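Local coordinates for predicted protease of the collagenase family (Methanopyrus kandleri, PDB 5D88), which probably acts as a peptidase of the U32 family, built on a TIM barrel and carrying a bound zinc ion, at residues G191-R196 with F202-F207; S79-M84 with E185-V190; P166-N169 with E173-S176. All coordinates share one frame; numbering follows the deposited sequence.

Interaction 1 of 3, residues G191-R196 with F202-F207; sequences GAITFR and FERNLF. With ACT (acetate ion), chain C.
R204 reaches out from helix 200-213 to the backbone of I193, on the short strand that follows barrel strand 185-190 of this TIM barrel. CG stands anti to the carbonyl carbon, chi1 -68°, and from there to NE the chain runs fully extended, which carries the guanidinium to the backbone of I193. The flat group meets its partners edge-on. NH2 gives a hydrogen bond to I193 O at 2.8 Å; the oxygen lies close to the guanidinium plane, whereas the nitrogen stands above the carbonyl plane, and the N-H is bent to 141°. That same NH2 also donates to O of the acetate ion, 2.9 Å away, and NE makes a weak bond to the acetate OXT. I193 uses both of its backbone polar groups: O accepts from R204, and N donates almost straight to acetate O at 2.8 Å. Its CD1 lies against the acetate carbons. The acetate, probably from the crystallisation liquor, is further held by H141 and by the backbone N of L56, outside these segments. F195 turns its ring edge to the arginine, the two planes inclined by 31°. A methionine in place of R204 would probably leave I193 O and the acetate without their NH2 donor and strip the anion of its nearby positive charge. The side chain of R204 lies about 9 Å from those of C88 and H209, which bind the zinc ion, so the contact sits close to the metal site without joining it. Within 191-196, T194 OG1 accepts from R196 N in an ST turn; F195 also meets F195 of the second subunit. At the edge of the aromatic ring, F195 CD1 comes to 4.2 Å from R204 NH1.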
loop_
_atom_site.group_PDB
_atom_site.type_symbol
_atom_site.label_atom_id
_atom_site.label_comp_id
_atom_site.label_asym_id
_atom_site.label_seq_id
_atom_site.Cartn_x
_atom_site.Cartn_y
_atom_site.Cartn_z
ATOM N N GLY A 191 6.340 15.286 11.420
ATOM C CA GLY A 191 7.071 14.171 11.962
ATOM C C GLY A 191 6.635 12.861 11.379
ATOM O O GLY A 191 6.870 11.810 11.986
ATOM N N ALA A 192 5.983 12.902 10.227
ATOM C CA ALA A 192 5.420 11.732 9.580
ATOM C C ALA A 192 6.251 11.361 8.364
ATOM O O ALA A 192 6.954 12.190 7.784
ATOM C CB ALA A 192 3.977 11.996 9.165
ATOM N N ILE A 193 6.130 10.113 7.963
ATOM C CA ILE A 193 6.858 9.572 6.821
ATOM C C ILE A 193 6.029 9.782 5.562
ATOM O O ILE A 193 4.811 9.620 5.575
ATOM C CB ILE A 193 7.167 8.085 7.051
ATOM C CG1 ILE A 193 8.069 7.921 8.272
ATOM C CG2 ILE A 193 7.852 7.460 5.840
ATOM C CD1 ILE A 193 7.930 6.581 8.864
ATOM N N THR A 194 6.691 10.199 4.483
ATOM C CA THR A 194 6.041 10.337 3.188
ATOM C C THR A 194 6.013 9.009 2.446
ATOM O O THR A 194 6.925 8.186 2.557
ATOM C CB THR A 194 6.737 11.382 2.313
ATOM O OG1 THR A 194 6.206 11.309 0.989
ATOM C CG2 THR A 194 8.222 11.172 2.234
ATOM N N PHE A 195 4.934 8.801 1.689
ATOM C CA PHE A 195 4.833 7.640 0.832
ATOM C C PHE A 195 5.914 7.615 -0.240
ATOM O O PHE A 195 6.123 6.564 -0.860
ATOM C CB PHE A 195 3.429 7.610 0.202
ATOM C CG PHE A 195 3.009 6.272 -0.239
ATOM C CD1 PHE A 195 2.404 5.400 0.653
ATOM C CD2 PHE A 195 3.201 5.874 -1.550
ATOM C CE1 PHE A 195 1.980 4.156 0.256
ATOM C CE2 PHE A 195 2.805 4.607 -1.961
ATOM C CZ PHE A 195 2.191 3.745 -1.047
ATOM N N ARG A 196 6.628 8.737 -0.455
ATOM C CA ARG A 196 7.801 8.734 -1.316
ATOM C C ARG A 196 8.927 7.874 -0.762
ATOM O O ARG A 196 9.843 7.522 -1.515
ATOM C CB ARG A 196 8.289 10.166 -1.522
ATOM C CG ARG A 196 7.343 10.957 -2.403
ATOM C CD ARG A 196 7.819 12.327 -2.692
ATOM N NE ARG A 196 6.789 13.023 -3.464
ATOM C CZ ARG A 196 6.853 14.295 -3.855
ATOM N NH1 ARG A 196 7.903 15.053 -3.549
ATOM N NH2 ARG A 196 5.845 14.815 -4.550
ATOM N N PHE A 202 5.012 -0.932 2.493
ATOM C CA PHE A 202 5.078 -2.309 2.940
ATOM C C PHE A 202 5.212 -2.384 4.455
ATOM O O PHE A 202 4.623 -3.261 5.095
ATOM C CB PHE A 202 6.253 -2.999 2.243
ATOM C CG PHE A 202 6.153 -2.935 0.742
ATOM C CD1 PHE A 202 5.361 -3.847 0.060
ATOM C CD2 PHE A 202 6.797 -1.937 0.027
ATOM C CE1 PHE A 202 5.232 -3.787 -1.310
ATOM C CE2 PHE A 202 6.666 -1.853 -1.360
ATOM C CZ PHE A 202 5.884 -2.781 -2.030
ATOM N N GLU A 203 5.991 -1.471 5.035
ATOM C CA GLU A 203 6.203 -1.485 6.473
ATOM C C GLU A 203 4.934 -1.101 7.220
ATOM O O GLU A 203 4.626 -1.684 8.265
ATOM C CB GLU A 203 7.361 -0.568 6.833
ATOM C CG GLU A 203 7.770 -0.660 8.291
ATOM C CD GLU A 203 9.011 0.138 8.601
ATOM O OE1 GLU A 203 9.286 1.128 7.895
ATOM O OE2 GLU A 203 9.710 -0.226 9.566
ATOM N N ARG A 204 4.170 -0.148 6.685
ATOM C CA ARG A 204 2.899 0.207 7.303
ATOM C C ARG A 204 1.867 -0.902 7.167
ATOM O O ARG A 204 1.067 -1.104 8.081
ATOM C CB ARG A 204 2.374 1.497 6.701
ATOM C CG ARG A 204 3.204 2.696 7.045
ATOM C CD ARG A 204 2.476 3.854 6.527
ATOM N NE ARG A 204 3.077 5.115 6.882
ATOM C CZ ARG A 204 3.173 6.132 6.041
ATOM N NH1 ARG A 204 2.729 6.030 4.785
ATOM N NH2 ARG A 204 3.702 7.255 6.459
ATOM N N ASN A 205 1.888 -1.648 6.056
ATOM C CA ASN A 205 1.050 -2.842 5.961
ATOM C C ASN A 205 1.403 -3.821 7.073
ATOM O O ASN A 205 0.516 -4.409 7.705
ATOM C CB ASN A 205 1.230 -3.519 4.597
ATOM C CG ASN A 205 0.466 -2.835 3.457
ATOM O OD1 ASN A 205 -0.430 -2.006 3.657
ATOM N ND2 ASN A 205 0.797 -3.249 2.234
ATOM N N LEU A 206 2.701 -4.022 7.311
ATOM C CA LEU A 206 3.149 -4.935 8.357
ATOM C C LEU A 206 2.646 -4.490 9.726
ATOM O O LEU A 206 2.095 -5.290 10.484
ATOM C CB LEU A 206 4.675 -5.025 8.362
ATOM C CG LEU A 206 5.289 -5.948 9.428
ATOM C CD1 LEU A 206 4.930 -7.403 9.190
ATOM C CD2 LEU A 206 6.819 -5.726 9.478
ATOM N N PHE A 207 2.853 -3.221 10.081
ATOM C CA PHE A 207 2.399 -2.789 11.400
ATOM C C PHE A 207 0.869 -2.811 11.512
ATOM O O PHE A 207 0.337 -3.008 12.605
ATOM C CB PHE A 207 2.942 -1.402 11.726
ATOM C CG PHE A 207 4.298 -1.416 12.334
ATOM C CD1 PHE A 207 5.402 -1.707 11.563
ATOM C CD2 PHE A 207 4.463 -1.164 13.686
ATOM C CE1 PHE A 207 6.675 -1.718 12.118
ATOM C CE2 PHE A 207 5.742 -1.167 14.269
ATOM C CZ PHE A 207 6.849 -1.456 13.481
HETATM C C ACT C . 4.521 7.416 10.035
HETATM O O ACT C . 4.326 8.269 9.136
HETATM O OXT ACT C . 4.041 6.277 9.832
HETATM C CH3 ACT C . 5.315 7.738 11.271
#

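Interaction 2 of 3, residues S79-M84 with E185-V190; sequences SVQALM and ELRTAV
Q81 and R187 meet inside the TIM barrel, each pointing inward from its own strand: 79-83 on one side, 185-190 on the other. The strands are not neighbours in the sheet, and the CA atoms of the two residues are 13.5 Å apart, so the side chains alone bridge the interior. All of the bonding converges on one oxygen. Q81 OE1 receives NH2 of R187 at 2.8 Å, with the N-H fairly straight at 153°, and takes a second, weak bond from NH1 at 3.3 Å. The guanidinium thus presents its two terminal nitrogens to the amide oxygen, which lies at its edge and near its plane. Amide and guanidinium are nearly coplanar, while the donor NH2 is tilted by 22° from the carbonyl plane of the glutamine. Q81 extends straight beyond CG. R187 leaves its strand with CG anti to the backbone N, and a bend at chi3, -79°, swings the planar group round until its edge meets OE1. In the next shell, R187 NH2 also forms a salt bridge with E244, from the eighth strand, and W25, from the first, makes a cation-pi contact with the arginine. The buried positive charge is probably balanced by the acid and eased by the aromatic ring, while the glutamine contributes a neutral acceptor. V161 and T163 on the adjoining strand 161-163 pack against R187, as V45 on strand 43-47 does against Q81. Farther out, backbone hydrogen bonds tie Q81 to I44 and V46. The contact is thus a polar link across the barrel core, away from the zinc site. On the amide's other branch, Q81 NE2 lies 3.6 Å from R187 NH2.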
loop_
_atom_site.group_PDB
_atom_site.type_symbol
_atom_site.label_atom_id
_atom_site.label_comp_id
_atom_site.label_asym_id
_atom_site.label_seq_id
_atom_site.Cartn_x
_atom_site.Cartn_y
_atom_site.Cartn_z
ATOM N N SER A 79 -10.503 17.664 22.760
ATOM C CA SER A 79 -11.157 16.747 21.836
ATOM C C SER A 79 -10.271 15.522 21.633
ATOM O O SER A 79 -9.056 15.563 21.852
ATOM C CB SER A 79 -11.448 17.430 20.496
ATOM O OG SER A 79 -12.308 18.536 20.684
ATOM N N VAL A 80 -10.892 14.417 21.229
ATOM C CA VAL A 80 -10.215 13.128 21.128
ATOM C C VAL A 80 -10.550 12.468 19.803
ATOM O O VAL A 80 -11.727 12.251 19.487
ATOM C CB VAL A 80 -10.597 12.189 22.288
ATOM C CG1 VAL A 80 -9.948 10.826 22.110
ATOM C CG2 VAL A 80 -10.208 12.823 23.626
ATOM N N GLN A 81 -9.522 12.080 19.062
ATOM C CA GLN A 81 -9.712 11.247 17.890
ATOM C C GLN A 81 -8.954 9.940 18.057
ATOM O O GLN A 81 -7.834 9.909 18.574
ATOM C CB GLN A 81 -9.271 11.965 16.618
ATOM C CG GLN A 81 -10.150 13.161 16.297
ATOM C CD GLN A 81 -9.684 13.978 15.106
ATOM O OE1 GLN A 81 -8.552 13.855 14.638
ATOM N NE2 GLN A 81 -10.564 14.844 14.621
ATOM N N ALA A 82 -9.611 8.859 17.665
ATOM C CA ALA A 82 -9.000 7.543 17.616
ATOM C C ALA A 82 -8.219 7.404 16.321
ATOM O O ALA A 82 -8.743 7.690 15.241
ATOM C CB ALA A 82 -10.081 6.459 17.683
ATOM N N LEU A 83 -6.983 6.933 16.426
ATOM C CA LEU A 83 -6.162 6.598 15.267
ATOM C C LEU A 83 -6.315 5.109 14.992
ATOM O O LEU A 83 -5.862 4.267 15.779
ATOM C CB LEU A 83 -4.701 6.977 15.509
ATOM C CG LEU A 83 -3.699 6.711 14.383
ATOM C CD1 LEU A 83 -4.018 7.576 13.150
ATOM C CD2 LEU A 83 -2.308 6.997 14.871
ATOM N N MET A 84 -6.956 4.799 13.872
ATOM C CA MET A 84 -7.257 3.428 13.443
ATOM C C MET A 84 -6.981 3.376 11.943
ATOM O O MET A 84 -7.851 3.095 11.127
ATOM C CB MET A 84 -8.704 3.042 13.757
ATOM C CG MET A 84 -8.955 1.557 13.614
ATOM S SD MET A 84 -10.620 1.117 14.110
ATOM C CE MET A 84 -11.497 1.989 12.862
ATOM N N GLU A 185 -11.710 20.032 5.109
ATOM C CA GLU A 185 -10.577 20.598 5.810
ATOM C C GLU A 185 -9.321 19.827 5.435
ATOM O O GLU A 185 -9.355 18.614 5.216
ATOM C CB GLU A 185 -10.800 20.515 7.322
ATOM C CG GLU A 185 -12.071 21.181 7.801
ATOM C CD GLU A 185 -12.055 22.656 7.568
ATOM O OE1 GLU A 185 -11.230 23.321 8.211
ATOM O OE2 GLU A 185 -12.862 23.152 6.749
ATOM N N LEU A 186 -8.198 20.531 5.373
ATOM C CA LEU A 186 -6.924 19.879 5.106
ATOM C C LEU A 186 -6.030 19.919 6.336
ATOM O O LEU A 186 -5.848 20.974 6.961
ATOM C CB LEU A 186 -6.209 20.518 3.926
ATOM C CG LEU A 186 -6.977 20.434 2.620
ATOM C CD1 LEU A 186 -6.141 21.117 1.580
ATOM C CD2 LEU A 186 -7.276 18.997 2.206
ATOM N N ARG A 187 -5.452 18.768 6.646
ATOM C CA ARG A 187 -4.556 18.579 7.772
ATOM C C ARG A 187 -3.169 18.230 7.262
ATOM O O ARG A 187 -3.017 17.560 6.232
ATOM C CB ARG A 187 -5.075 17.454 8.664
ATOM C CG ARG A 187 -4.221 17.098 9.868
ATOM C CD ARG A 187 -4.826 15.920 10.654
ATOM N NE ARG A 187 -5.922 16.325 11.519
ATOM C CZ ARG A 187 -6.437 15.577 12.487
ATOM N NH1 ARG A 187 -5.956 14.364 12.742
ATOM N NH2 ARG A 187 -7.442 16.044 13.210
ATOM N N THR A 188 -2.159 18.674 8.010
ATOM C CA THR A 188 -0.772 18.303 7.778
ATOM C C THR A 188 -0.238 17.568 8.994
ATOM O O THR A 188 -0.509 17.957 10.136
ATOM C CB THR A 188 0.093 19.540 7.497
ATOM O OG1 THR A 188 1.456 19.145 7.375
ATOM C CG2 THR A 188 -0.027 20.570 8.610
ATOM N N ALA A 189 0.495 16.491 8.742
ATOM C CA ALA A 189 1.134 15.700 9.787
ATOM C C ALA A 189 2.605 16.051 9.839
ATOM O O ALA A 189 3.288 15.970 8.820
ATOM C CB ALA A 189 0.978 14.206 9.516
ATOM N N VAL A 190 3.088 16.420 11.027
ATOM C CA VAL A 190 4.480 16.823 11.240
ATOM C C VAL A 190 5.220 15.720 11.982
ATOM O O VAL A 190 4.809 15.314 13.074
ATOM C CB VAL A 190 4.560 18.135 12.031
ATOM C CG1 VAL A 190 6.014 18.563 12.217
ATOM C CG2 VAL A 190 3.716 19.209 11.333
#

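Interaction 3 of 3, residues P166-N169 with E173-S176; sequences PALN and EEVS
L168 sets CG anti to its own carbonyl carbon, chi1 -82°, and this swings the isobutyl group toward helix 172-181. E174 makes the same choice at its first torsion, chi1 -69°, then runs straight beyond CG; the two side chains cross at about a right angle. Both ends of the glutamate side chain touch: E174 OE1 stands 3.8 Å from both CG and CD1 of L168, and E174 CB lies 4.2 Å from L168 CD2. This is van der Waals packing, with no hydrogen bond between the segments. V175 comes in beside it. Its CG2 rests against the backbone oxygen of L168, 3.4 Å away, and packs more loosely on L168 CB at 4.2 Å, so one methyl meets a carbonyl and an aliphatic carbon together. The short 3-10 segment is held by N169 N bonding to P166 O, and N171 OD1 accepts from E174 N near the start of the helix. V175 also packs on F242. The contact folds the connection after strand 161-163 against the first turn of helix 172-181, part of a beta-alpha unit of the TIM barrel.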
loop_
_atom_site.group_PDB
_atom_site.type_symbol
_atom_site.label_atom_id
_atom_site.label_comp_id
_atom_site.label_asym_id
_atom_site.label_seq_id
_atom_site.Cartn_x
_atom_site.Cartn_y
_atom_site.Cartn_z
ATOM N N PRO A 166 2.784 13.703 3.628
ATOM C CA PRO A 166 3.724 14.706 4.159
ATOM C C PRO A 166 4.642 15.334 3.117
ATOM O O PRO A 166 5.202 16.420 3.366
ATOM C CB PRO A 166 4.521 13.909 5.201
ATOM C CG PRO A 166 3.626 12.876 5.630
ATOM C CD PRO A 166 2.783 12.482 4.447
ATOM N N ALA A 167 4.818 14.705 1.953
ATOM C CA ALA A 167 5.624 15.332 0.912
ATOM C C ALA A 167 5.045 16.668 0.472
ATOM O O ALA A 167 5.784 17.493 -0.073
ATOM C CB ALA A 167 5.773 14.403 -0.297
ATOM N N LEU A 168 3.764 16.918 0.727
ATOM C CA LEU A 168 3.113 18.164 0.328
ATOM C C LEU A 168 3.138 19.240 1.407
ATOM O O LEU A 168 2.567 20.317 1.201
ATOM C CB LEU A 168 1.663 17.887 -0.058
ATOM C CG LEU A 168 1.441 17.373 -1.478
ATOM C CD1 LEU A 168 2.119 16.041 -1.682
ATOM C CD2 LEU A 168 -0.040 17.248 -1.765
ATOM N N ASN A 169 3.799 18.984 2.536
ATOM C CA ASN A 169 3.659 19.840 3.704
ATOM C C ASN A 169 4.167 21.253 3.470
ATOM O O ASN A 169 3.766 22.160 4.205
ATOM C CB ASN A 169 4.411 19.240 4.882
ATOM C CG ASN A 169 3.639 18.158 5.568
ATOM O OD1 ASN A 169 2.528 17.816 5.154
ATOM N ND2 ASN A 169 4.212 17.606 6.641
ATOM N N GLU A 173 1.769 25.042 -4.296
ATOM C CA GLU A 173 1.104 24.769 -5.567
ATOM C C GLU A 173 0.235 23.522 -5.473
ATOM O O GLU A 173 -0.917 23.512 -5.923
ATOM C CB GLU A 173 2.159 24.600 -6.654
ATOM C CG GLU A 173 1.647 24.474 -8.070
ATOM C CD GLU A 173 2.752 24.044 -9.039
ATOM O OE1 GLU A 173 2.976 22.817 -9.182
ATOM O OE2 GLU A 173 3.412 24.927 -9.633
ATOM N N GLU A 174 0.780 22.450 -4.904
ATOM C CA GLU A 174 0.044 21.195 -4.884
ATOM C C GLU A 174 -1.061 21.215 -3.834
ATOM O O GLU A 174 -2.153 20.680 -4.067
ATOM C CB GLU A 174 1.015 20.034 -4.683
ATOM C CG GLU A 174 1.900 19.847 -5.918
ATOM C CD GLU A 174 2.893 18.690 -5.834
ATOM O OE1 GLU A 174 2.702 17.763 -5.018
ATOM O OE2 GLU A 174 3.875 18.712 -6.609
ATOM N N VAL A 175 -0.830 21.855 -2.690
ATOM C CA VAL A 175 -1.919 21.981 -1.731
ATOM C C VAL A 175 -3.030 22.838 -2.319
ATOM O O VAL A 175 -4.216 22.549 -2.137
ATOM C CB VAL A 175 -1.403 22.534 -0.391
ATOM C CG1 VAL A 175 -2.568 22.901 0.534
ATOM C CG2 VAL A 175 -0.502 21.497 0.272
ATOM N N SER A 176 -2.662 23.887 -3.066
ATOM C CA SER A 176 -3.661 24.752 -3.686
ATOM C C SER A 176 -4.492 24.000 -4.703
ATOM O O SER A 176 -5.701 24.228 -4.810
ATOM C CB SER A 176 -2.989 25.937 -4.368
ATOM O OG SER A 176 -2.815 26.967 -3.438
#

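How the interactions relate
All three contacts are buried, but the centre of interaction 2 is about 4 Å from that of the chain, those of interactions 1 and 3 about 13 and 18 Å. Strand 185-190 connects them, since it follows helix 172-181 of interaction 3 and runs on into strand 192-193 of interaction 1. N169 of interaction 3 probably hydrogen-bonds A189 O and, weakly, T188 of interaction 2, and P166 and A167 pack on the 191-196 segment. Interactions 1 and 2 each centre on an arginine, one shared with a backbone carbonyl and an anion, the other with an amide; interaction 3 relies on packing, with a partly exposed glutamate at its edge.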